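Local coordinates for protein Cyp101j2 (Sphingobium yanoikuyae, PDB 5KYO) that is a haem-dependent cytochrome P450 monooxygenase that probably hydroxylates the monoterpene 1,8-cineole, inserting one oxygen atom from molecular oxygen, at residues P36-A41 and A336-M341; G82-L87 and V332-G337; S103-L108 and A117-P122; V109-A114 and A320-R325. One frame throughout, in Å; residues are numbered along the deposited sequence.

Contact 1 of 4, residues P36-A41 and A336-M341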
# COMPACT_ATOMS: atom_id res chain seq x y z
N PRO A 36 29.15 -9.02 -3.63
CA PRO A 36 29.29 -10.48 -3.55
C PRO A 36 29.72 -11.07 -4.88
O PRO A 36 29.55 -10.41 -5.90
CB PRO A 36 27.89 -10.96 -3.15
CG PRO A 36 27.10 -9.71 -2.83
CD PRO A 36 27.73 -8.62 -3.64
N ASP A 37 30.23 -12.30 -4.86
CA ASP A 37 30.80 -12.92 -6.05
C ASP A 37 29.76 -13.49 -7.00
O ASP A 37 30.10 -14.10 -8.02
CB ASP A 37 31.78 -14.03 -5.65
N ASN A 38 28.48 -13.32 -6.69
CA ASN A 38 27.45 -13.72 -7.63
C ASN A 38 26.88 -12.49 -8.35
O ASN A 38 25.95 -12.59 -9.15
CB ASN A 38 26.34 -14.51 -6.94
CG ASN A 38 25.54 -13.67 -5.97
OD1 ASN A 38 26.10 -12.99 -5.10
ND2 ASN A 38 24.22 -13.72 -6.11
N VAL A 39 27.47 -11.33 -8.07
CA VAL A 39 27.00 -10.09 -8.69
C VAL A 39 27.99 -9.55 -9.72
O VAL A 39 28.99 -8.96 -9.35
CB VAL A 39 26.75 -9.00 -7.62
CG1 VAL A 39 26.25 -7.71 -8.26
CG2 VAL A 39 25.75 -9.50 -6.57
N PRO A 40 27.72 -9.77 -11.01
CA PRO A 40 28.50 -9.06 -12.03
C PRO A 40 28.45 -7.55 -11.81
O PRO A 40 27.38 -7.02 -11.53
CB PRO A 40 27.82 -9.46 -13.35
CG PRO A 40 26.48 -10.00 -12.95
CD PRO A 40 26.70 -10.64 -11.61
N ALA A 41 29.59 -6.88 -11.93
CA ALA A 41 29.65 -5.44 -11.72
C ALA A 41 28.91 -4.71 -12.85
O ALA A 41 28.65 -3.51 -12.76
CB ALA A 41 31.09 -4.98 -11.64
N ALA A 336 21.19 -18.60 -2.35
CA ALA A 336 20.18 -18.75 -1.30
C ALA A 336 20.38 -17.62 -0.31
O ALA A 336 21.53 -17.29 0.04
CB ALA A 336 20.28 -20.11 -0.62
N GLY A 337 19.28 -17.01 0.13
CA GLY A 337 19.32 -15.89 1.06
C GLY A 337 19.36 -14.54 0.36
O GLY A 337 19.32 -13.50 1.00
N ASP A 338 19.44 -14.56 -0.97
CA ASP A 338 19.38 -13.31 -1.72
C ASP A 338 17.98 -12.67 -1.63
O ASP A 338 16.96 -13.36 -1.55
CB ASP A 338 19.77 -13.54 -3.18
CG ASP A 338 21.29 -13.58 -3.39
OD1 ASP A 338 22.03 -13.56 -2.38
OD2 ASP A 338 21.73 -13.62 -4.56
N MET A 339 17.94 -11.34 -1.65
CA MET A 339 16.69 -10.60 -1.65
C MET A 339 16.42 -10.05 -3.04
O MET A 339 17.33 -9.57 -3.71
CB MET A 339 16.73 -9.46 -0.63
CG MET A 339 16.86 -9.93 0.79
SD MET A 339 15.39 -10.85 1.26
CE MET A 339 14.12 -9.64 0.84
N VAL A 340 15.17 -10.12 -3.48
CA VAL A 340 14.81 -9.53 -4.76
C VAL A 340 13.60 -8.60 -4.62
O VAL A 340 12.51 -9.03 -4.25
CB VAL A 340 14.49 -10.58 -5.83
CG1 VAL A 340 14.17 -9.89 -7.13
CG2 VAL A 340 15.67 -11.57 -6.00
N MET A 341 13.83 -7.32 -4.91
CA MET A 341 12.78 -6.31 -4.88
C MET A 341 12.00 -6.35 -6.19
O MET A 341 12.57 -6.45 -7.26
CB MET A 341 13.37 -4.92 -4.63
CG MET A 341 12.34 -3.84 -4.37
SD MET A 341 13.03 -2.36 -3.60
CE MET A 341 13.25 -2.91 -1.91
O HOH W 1 24.64 -12.40 -2.93
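Asn38 and Asp338 face each other with their CA atoms 10.0 Å apart, Asn38 in a type I beta turn that runs from Pro36 to Val39 and Asp338 in the loop leading into strand 339-343. Their side chains arrive from opposite directions and meet in the gap. Asn38 gives an amide hydrogen from ND2 to OD2 of Asp338 at 2.9 Å, a bent bond (133°) that reaches the syn lone pair of the carboxylate. The amide and carboxylate planes are turned 38° apart, and a water closes the other side, donating to Asn38 OD1 at 2.7 Å and to Asp338 OD1 at 2.9 Å. The N-terminal loop ahead of helix 59-69 is thereby tied to the loop that leads into the central strand, 339-343, of the mixed beta sheet of this P450, which lies between strands 83-86 and 318-323. Asn38 CG stands between its backbone N and carbonyl carbon (chi1 67°), which sends the amide across to the aspartate. ND2 also donates to the backbone O of Leu333, its stronger partner, so two acceptors fix the amide's rotation. Asp338 OD2 is shared as well, accepting weakly from the backbone N of Lys335.

Contact 2 of 4, residues G82-L87 and V332-G337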
# COMPACT_ATOMS: atom_id res chain seq x y z
N GLY A 82 22.27 -4.98 0.36
CA GLY A 82 22.59 -5.48 -0.96
C GLY A 82 21.45 -6.34 -1.49
O GLY A 82 21.10 -7.35 -0.88
N HIS A 83 20.87 -5.95 -2.62
CA HIS A 83 19.74 -6.71 -3.14
C HIS A 83 19.46 -6.47 -4.62
O HIS A 83 19.80 -5.42 -5.16
CB HIS A 83 18.47 -6.42 -2.32
CG HIS A 83 17.99 -5.01 -2.41
ND1 HIS A 83 17.09 -4.59 -3.37
CD2 HIS A 83 18.27 -3.91 -1.66
CE1 HIS A 83 16.83 -3.31 -3.20
NE2 HIS A 83 17.53 -2.87 -2.17
N TRP A 84 18.87 -7.47 -5.26
CA TRP A 84 18.49 -7.35 -6.66
C TRP A 84 17.19 -6.58 -6.81
O TRP A 84 16.35 -6.57 -5.90
CB TRP A 84 18.34 -8.73 -7.31
CG TRP A 84 19.50 -9.65 -7.14
CD1 TRP A 84 19.67 -10.58 -6.15
CD2 TRP A 84 20.64 -9.76 -8.00
NE1 TRP A 84 20.86 -11.25 -6.34
CE2 TRP A 84 21.47 -10.77 -7.47
CE3 TRP A 84 21.05 -9.10 -9.17
CZ2 TRP A 84 22.69 -11.13 -8.06
CZ3 TRP A 84 22.25 -9.46 -9.76
CH2 TRP A 84 23.06 -10.47 -9.20
N VAL A 85 17.02 -5.93 -7.97
CA VAL A 85 15.80 -5.19 -8.26
C VAL A 85 15.27 -5.54 -9.65
O VAL A 85 15.98 -5.38 -10.66
CB VAL A 85 16.01 -3.66 -8.16
CG1 VAL A 85 14.66 -2.93 -8.31
CG2 VAL A 85 16.68 -3.26 -6.86
N ALA A 86 14.03 -6.02 -9.71
CA ALA A 86 13.38 -6.27 -10.99
C ALA A 86 12.88 -4.95 -11.58
O ALA A 86 12.08 -4.24 -10.94
CB ALA A 86 12.24 -7.25 -10.84
N LEU A 87 13.37 -4.63 -12.77
CA LEU A 87 13.12 -3.33 -13.39
C LEU A 87 12.29 -3.38 -14.67
O LEU A 87 12.18 -2.38 -15.39
CB LEU A 87 14.46 -2.64 -13.67
CG LEU A 87 15.19 -2.21 -12.39
CD1 LEU A 87 16.52 -1.58 -12.70
CD2 LEU A 87 14.33 -1.24 -11.58
N VAL A 332 21.99 -14.60 -14.19
CA VAL A 332 22.88 -14.55 -13.04
C VAL A 332 22.56 -15.69 -12.08
O VAL A 332 21.57 -16.39 -12.24
CB VAL A 332 22.78 -13.20 -12.27
CG1 VAL A 332 23.20 -12.06 -13.15
CG2 VAL A 332 21.36 -12.98 -11.73
N LEU A 333 23.44 -15.87 -11.10
CA LEU A 333 23.21 -16.86 -10.06
C LEU A 333 22.69 -16.18 -8.80
O LEU A 333 23.40 -15.39 -8.16
CB LEU A 333 24.49 -17.63 -9.73
CG LEU A 333 24.33 -18.74 -8.69
CD1 LEU A 333 23.40 -19.84 -9.20
CD2 LEU A 333 25.68 -19.32 -8.28
N LEU A 334 21.44 -16.48 -8.45
CA LEU A 334 20.85 -16.00 -7.21
C LEU A 334 21.16 -16.94 -6.06
O LEU A 334 20.61 -18.05 -5.99
CB LEU A 334 19.34 -15.85 -7.35
CG LEU A 334 18.82 -15.01 -8.50
CD1 LEU A 334 17.30 -14.87 -8.36
CD2 LEU A 334 19.52 -13.67 -8.49
N LYS A 335 22.03 -16.51 -5.16
CA LYS A 335 22.41 -17.33 -4.02
C LYS A 335 21.21 -17.51 -3.10
O LYS A 335 20.31 -16.67 -3.08
CB LYS A 335 23.58 -16.70 -3.26
CG LYS A 335 24.93 -16.80 -3.96
CD LYS A 335 26.05 -16.28 -3.05
CE LYS A 335 27.43 -16.50 -3.68
NZ LYS A 335 28.53 -15.85 -2.91
N ALA A 336 21.19 -18.60 -2.35
CA ALA A 336 20.18 -18.75 -1.30
C ALA A 336 20.38 -17.62 -0.31
O ALA A 336 21.53 -17.29 0.04
CB ALA A 336 20.28 -20.11 -0.62
N GLY A 337 19.28 -17.01 0.13
CA GLY A 337 19.32 -15.89 1.06
C GLY A 337 19.36 -14.54 0.36
O GLY A 337 19.32 -13.50 1.00
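Trp84 and Leu334 mark the closest point of the two backbones, with CA atoms 9.0 Å apart, where strand 83-86 and strand 332-334 run at 119° to each other and their axes stay 10.5 Å apart. Such a spacing is too wide for backbone pairing, and the indole of Trp84 spans it. Two aliphatic side chains lie over the same face of that indole. The methyl CD2 of Leu334 sits above the five-membered ring in a CH-pi contact, 3.7 Å from the centroid of that Trp84 ring. Farther along, CG2 of Val332 rests over the six-membered ring, its closest approach being 3.9 Å to Trp84 CH2. The contact joins two separate beta elements of the P450 fold: strand 83-86 belongs to the five-stranded mixed sheet, whereas strand 332-334 forms a two-stranded antiparallel hairpin with strand 327-329. Leu334 gets its methyl there indirectly. CB does not head for the tryptophan, but with CG beside the backbone N (chi1 -54°) the branch end swings in over the pyrrole side of the indole. The polar corner of the ring is satisfied from the chain just beyond Gly337, since Trp84 NE1 donates to Asp338 OD2. Trp76 on neighbouring strand 74-77 meets Trp84 edge-to-face, while Leu74 of that strand touches the side chains of both Trp84 and Val332.

Contact 3 of 4, residues S103-L108 and A117-P122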
# COMPACT_ATOMS: atom_id res chain seq x y z
N SER A 103 10.18 -16.19 -2.22
CA SER A 103 9.37 -16.42 -1.03
C SER A 103 9.01 -15.15 -0.25
O SER A 103 9.80 -14.20 -0.19
CB SER A 103 10.13 -17.39 -0.10
OG SER A 103 9.51 -17.50 1.17
N ASN A 104 7.82 -15.14 0.34
CA ASN A 104 7.40 -14.04 1.21
C ASN A 104 8.01 -14.14 2.61
O ASN A 104 7.54 -13.49 3.55
CB ASN A 104 5.86 -13.98 1.33
CG ASN A 104 5.20 -13.28 0.15
OD1 ASN A 104 5.28 -13.74 -0.99
ND2 ASN A 104 4.51 -12.16 0.42
N HIS A 105 9.06 -14.95 2.75
CA HIS A 105 9.68 -15.16 4.07
C HIS A 105 10.33 -13.87 4.57
O HIS A 105 10.25 -13.56 5.76
CB HIS A 105 10.68 -16.31 4.02
CG HIS A 105 11.28 -16.64 5.35
ND1 HIS A 105 12.61 -16.38 5.65
CD2 HIS A 105 10.74 -17.19 6.46
CE1 HIS A 105 12.85 -16.77 6.89
NE2 HIS A 105 11.74 -17.26 7.41
N THR A 106 10.95 -13.12 3.65
CA THR A 106 11.36 -11.74 3.92
C THR A 106 10.86 -10.88 2.77
O THR A 106 10.96 -11.28 1.61
CB THR A 106 12.89 -11.58 4.05
OG1 THR A 106 13.53 -11.89 2.81
CG2 THR A 106 13.44 -12.49 5.11
N VAL A 107 10.29 -9.72 3.09
CA VAL A 107 9.73 -8.84 2.07
C VAL A 107 10.24 -7.42 2.22
O VAL A 107 9.86 -6.55 1.46
CB VAL A 107 8.17 -8.79 2.09
CG1 VAL A 107 7.58 -10.13 1.74
CG2 VAL A 107 7.65 -8.26 3.42
N LEU A 108 11.09 -7.21 3.22
CA LEU A 108 11.60 -5.89 3.54
C LEU A 108 13.12 -5.89 3.50
O LEU A 108 13.76 -6.89 3.84
CB LEU A 108 11.10 -5.43 4.92
CG LEU A 108 9.59 -5.22 5.06
CD1 LEU A 108 9.26 -4.54 6.39
CD2 LEU A 108 9.04 -4.41 3.89
N ALA A 117 12.86 -8.23 11.44
CA ALA A 117 12.10 -7.48 12.44
C ALA A 117 10.59 -7.57 12.23
O ALA A 117 9.82 -7.72 13.19
CB ALA A 117 12.53 -6.01 12.45
N TYR A 118 10.16 -7.50 10.97
CA TYR A 118 8.74 -7.44 10.67
C TYR A 118 8.11 -8.75 10.17
O TYR A 118 6.90 -8.81 9.94
CB TYR A 118 8.48 -6.33 9.65
CG TYR A 118 8.63 -4.95 10.26
CD1 TYR A 118 7.53 -4.28 10.77
CD2 TYR A 118 9.88 -4.34 10.33
CE1 TYR A 118 7.66 -3.01 11.33
CE2 TYR A 118 10.02 -3.07 10.90
CZ TYR A 118 8.90 -2.42 11.40
OH TYR A 118 9.03 -1.17 11.97
N ARG A 119 8.93 -9.79 10.02
CA ARG A 119 8.42 -11.10 9.59
C ARG A 119 7.38 -11.63 10.57
O ARG A 119 7.69 -11.86 11.75
CB ARG A 119 9.57 -12.10 9.47
CG ARG A 119 9.14 -13.46 8.95
CD ARG A 119 10.34 -14.42 8.84
NE ARG A 119 11.49 -13.80 8.17
CZ ARG A 119 12.69 -13.67 8.74
NH1 ARG A 119 12.90 -14.14 9.96
NH2 ARG A 119 13.69 -13.10 8.08
N LEU A 120 6.15 -11.84 10.09
CA LEU A 120 5.05 -12.25 10.94
C LEU A 120 4.06 -13.12 10.16
O LEU A 120 3.51 -12.69 9.14
CB LEU A 120 4.34 -11.01 11.51
CG LEU A 120 3.45 -11.15 12.73
CD1 LEU A 120 4.26 -11.59 13.94
CD2 LEU A 120 2.75 -9.83 13.02
N ILE A 121 3.84 -14.35 10.61
CA ILE A 121 2.85 -15.21 9.95
C ILE A 121 1.47 -14.58 10.13
O ILE A 121 1.22 -13.92 11.14
CB ILE A 121 2.88 -16.65 10.50
CG1 ILE A 121 2.13 -16.77 11.83
CG2 ILE A 121 4.32 -17.12 10.66
CD1 ILE A 121 2.08 -18.16 12.35
N PRO A 122 0.56 -14.76 9.14
CA PRO A 122 0.67 -15.55 7.90
C PRO A 122 1.20 -14.81 6.66
O PRO A 122 1.29 -15.43 5.60
CB PRO A 122 -0.77 -15.96 7.64
CG PRO A 122 -1.56 -14.75 8.11
CD PRO A 122 -0.80 -14.23 9.33
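Arg119 folds back onto His105, its guanidinium lying flat on the imidazole with the planes only 3° apart and the centres separated by 4.1 Å. This is an arginine-histidine stack joining the two ends of a short excursion in the P450 fold: the chain leaves strand 102-103, passes through helix 111-118 and returns. NE lies over the centre of the His105 ring and CD also covers its face. The same NE donates to the backbone O of His105 at 2.7 Å; that oxygen lies in the guanidinium plane, but NE approaches from above the carbonyl plane, so one residue offers both a face and an acceptor. A bend at chi3 (-47°) turns the otherwise extended arginine chain into this position. Thr106 CG2 lies at the guanidinium edge, near its plane. Closer to the helix, Leu108 CD1 packs on Tyr118 CB at 3.8 Å, while Tyr118 OH bonds outward to the backbone O of Tyr206. The second shell holds the imidazole in place: His105 ND1 hydrogen-bonds with Glu322 OE1, a carboxylate that would tend to favour a protonated ring, whereas the stacked guanidinium would tend to disfavour it. Next to it, Asn104 ND2 donates to a haem propionate. An ST turn orders the start of the loop, the backbone N of His105 giving its hydrogen to Ser103 OG at 3.0 Å.

Contact 4 of 4, residues V109-A114 and A320-R325. With HEM (protoporphyrin IX containing Fe), chain G.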
# COMPACT_ATOMS: atom_id res chain seq x y z
N VAL A 109 13.69 -4.77 3.05
CA VAL A 109 15.14 -4.57 3.10
C VAL A 109 15.50 -3.48 4.10
O VAL A 109 14.73 -2.54 4.29
CB VAL A 109 15.71 -4.21 1.71
CG1 VAL A 109 15.44 -5.33 0.71
CG2 VAL A 109 15.13 -2.91 1.23
N PRO A 110 16.65 -3.61 4.79
CA PRO A 110 17.62 -4.71 4.74
C PRO A 110 17.08 -5.99 5.35
O PRO A 110 16.32 -5.93 6.33
CB PRO A 110 18.80 -4.18 5.56
CG PRO A 110 18.58 -2.71 5.67
CD PRO A 110 17.11 -2.54 5.69
N LYS A 111 17.48 -7.14 4.80
CA LYS A 111 16.97 -8.43 5.27
C LYS A 111 17.29 -8.73 6.74
O LYS A 111 16.42 -9.19 7.48
CB LYS A 111 17.51 -9.57 4.40
CG LYS A 111 17.42 -10.94 5.09
CD LYS A 111 17.78 -12.09 4.16
CE LYS A 111 17.30 -13.42 4.74
NZ LYS A 111 17.65 -14.58 3.86
N GLU A 112 18.52 -8.47 7.16
CA GLU A 112 18.94 -8.85 8.51
C GLU A 112 18.67 -7.76 9.54
O GLU A 112 19.23 -7.78 10.63
CB GLU A 112 20.42 -9.22 8.54
N THR A 113 17.83 -6.79 9.19
CA THR A 113 17.29 -5.89 10.20
C THR A 113 15.78 -5.80 10.02
O THR A 113 15.05 -6.49 10.71
CB THR A 113 17.92 -4.50 10.17
OG1 THR A 113 19.30 -4.60 10.54
CG2 THR A 113 17.24 -3.60 11.16
N ALA A 114 15.33 -5.00 9.06
CA ALA A 114 13.89 -4.81 8.86
C ALA A 114 13.19 -6.12 8.47
O ALA A 114 12.12 -6.44 9.00
CB ALA A 114 13.65 -3.74 7.79
N ALA A 320 9.32 -7.10 -1.63
CA ALA A 320 10.48 -7.88 -2.05
C ALA A 320 10.23 -9.35 -1.78
O ALA A 320 9.18 -9.71 -1.25
CB ALA A 320 11.73 -7.41 -1.33
N ARG A 321 11.17 -10.20 -2.18
CA ARG A 321 11.08 -11.65 -1.96
C ARG A 321 12.46 -12.23 -1.61
O ARG A 321 13.49 -11.72 -2.02
CB ARG A 321 10.52 -12.36 -3.20
CG ARG A 321 9.08 -11.99 -3.59
CD ARG A 321 8.05 -12.64 -2.70
NE ARG A 321 6.69 -12.30 -3.12
CZ ARG A 321 6.07 -11.17 -2.78
NH1 ARG A 321 6.68 -10.28 -2.02
NH2 ARG A 321 4.84 -10.95 -3.19
N GLU A 322 12.46 -13.31 -0.83
CA GLU A 322 13.69 -13.99 -0.48
C GLU A 322 13.93 -15.20 -1.36
O GLU A 322 13.03 -15.99 -1.62
CB GLU A 322 13.68 -14.42 1.00
CG GLU A 322 14.91 -15.20 1.42
CD GLU A 322 14.94 -15.48 2.91
OE1 GLU A 322 13.98 -15.10 3.62
OE2 GLU A 322 15.93 -16.08 3.38
N VAL A 323 15.16 -15.36 -1.81
CA VAL A 323 15.53 -16.56 -2.54
C VAL A 323 15.87 -17.66 -1.53
O VAL A 323 16.68 -17.44 -0.62
CB VAL A 323 16.70 -16.29 -3.46
CG1 VAL A 323 17.14 -17.55 -4.15
CG2 VAL A 323 16.32 -15.23 -4.51
N LEU A 324 15.23 -18.82 -1.65
CA LEU A 324 15.45 -19.88 -0.68
C LEU A 324 16.52 -20.87 -1.16
O LEU A 324 17.21 -21.48 -0.34
CB LEU A 324 14.14 -20.62 -0.38
CG LEU A 324 12.91 -19.76 -0.07
CD1 LEU A 324 11.77 -20.66 0.38
CD2 LEU A 324 13.23 -18.70 0.97
N ARG A 325 16.65 -21.02 -2.47
CA ARG A 325 17.63 -21.94 -3.06
C ARG A 325 18.49 -21.26 -4.12
O ARG A 325 18.03 -20.34 -4.79
CB ARG A 325 16.92 -23.14 -3.70
CG ARG A 325 16.23 -24.07 -2.73
CD ARG A 325 15.56 -25.21 -3.48
NE ARG A 325 14.47 -24.75 -4.34
CZ ARG A 325 14.57 -24.60 -5.66
NH1 ARG A 325 15.71 -24.88 -6.28
NH2 ARG A 325 13.52 -24.18 -6.36
CHA HEM G . -1.24 -6.89 0.47
CHB HEM G . -1.19 -2.62 -1.86
CHC HEM G . -5.02 -1.17 0.81
CHD HEM G . -4.41 -4.99 3.69
C1A HEM G . -0.92 -5.91 -0.45
C2A HEM G . 0.06 -6.01 -1.53
C3A HEM G . 0.08 -4.82 -2.16
C4A HEM G . -0.89 -3.94 -1.52
CMA HEM G . 0.95 -4.45 -3.38
CAA HEM G . 0.94 -7.23 -1.91
CBA HEM G . 2.18 -7.37 -1.03
CGA HEM G . 3.05 -8.50 -1.52
O1A HEM G . 3.54 -8.44 -2.68
O2A HEM G . 3.28 -9.47 -0.75
C1B HEM G . -2.27 -1.88 -1.37
C2B HEM G . -2.74 -0.61 -1.89
C3B HEM G . -3.79 -0.21 -1.14
C4B HEM G . -4.01 -1.22 -0.14
CMB HEM G . -2.14 0.17 -3.10
CAB HEM G . -4.69 1.06 -1.25
CBB HEM G . -4.64 1.98 -2.22
C1C HEM G . -5.21 -2.10 1.80
C2C HEM G . -6.29 -2.09 2.78
C3C HEM G . -6.11 -3.15 3.58
C4C HEM G . -4.93 -3.86 3.13
CMC HEM G . -7.38 -1.01 2.82
CAC HEM G . -6.93 -3.64 4.78
CBC HEM G . -8.12 -3.17 5.16
C1D HEM G . -3.49 -5.84 3.13
C2D HEM G . -3.00 -7.07 3.72
C3D HEM G . -2.04 -7.64 2.71
C4D HEM G . -2.01 -6.72 1.60
CMD HEM G . -3.33 -7.77 5.07
CAD HEM G . -1.24 -8.95 2.86
CBD HEM G . -1.84 -10.07 2.00
CGD HEM G . -1.01 -11.33 2.20
O1D HEM G . -1.58 -12.42 2.46
O2D HEM G . 0.24 -11.21 2.12
NA HEM G . -1.47 -4.64 -0.48
NB HEM G . -3.07 -2.21 -0.30
NC HEM G . -4.41 -3.19 2.03
ND HEM G . -2.87 -5.67 1.90
FE HEM G . -3.06 -4.01 0.68
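Lys111 reaches from the first turn of helix 111-118 to Glu322 on strand 318-323, its CB already directed at the strand. With CG anti to the backbone N (chi1 161°) and every later torsion extended, the chain runs out as a straight rod. Its aliphatic part passes Thr106 and Met339; CE then comes to 3.3 Å from Glu322 OE2, and NZ ends in a salt bridge with that same oxygen. The modelled NZ to OE2 separation of 2.3 Å is very short, so its exact length is doubtful. NZ has a second, weak partner in the backbone O of Gly337. The glutamate, also extended, meets the lysine at about a right angle, and its other oxygen, OE1, is engaged away from the lysine. One residue earlier on the strand, Arg321 serves the haem pocket of this P450: NH2 donates to propionate oxygen O1A at 2.9 Å in a nearly straight bond (173°), and NH1 binds the backbone O of Ala320 at 2.7 Å. The alternation of the strand thus separates two charge pairs: toward the helix, the lysine probably lowers the cost of keeping the buried Glu322 ionised, while at the haem Arg321 probably offsets the propionate's charge.

Overall arrangement
The four contacts lie on one side of the chain's centre, around the mixed sheet and the haem approach. Contacts 1 and 2 have centres about 4 Å apart and share Ala336 and Gly337. Contact 4 follows about 11 Å from contact 1, centre to centre, through strand 318-323, the sheet neighbour of strand 339-343. Contact 3 lies about 8 Å from contact 4, again between centres, and both use helix 111-118. Along the chain the first segments come in the order 36-41, 82-87, 103-108, 109-114; the segments of contacts 3 and 4 alternate, and both contacts fall within the span of contact 2. N-terminal loop, sheet and propionate side of the haem are therefore joined in one continuous series.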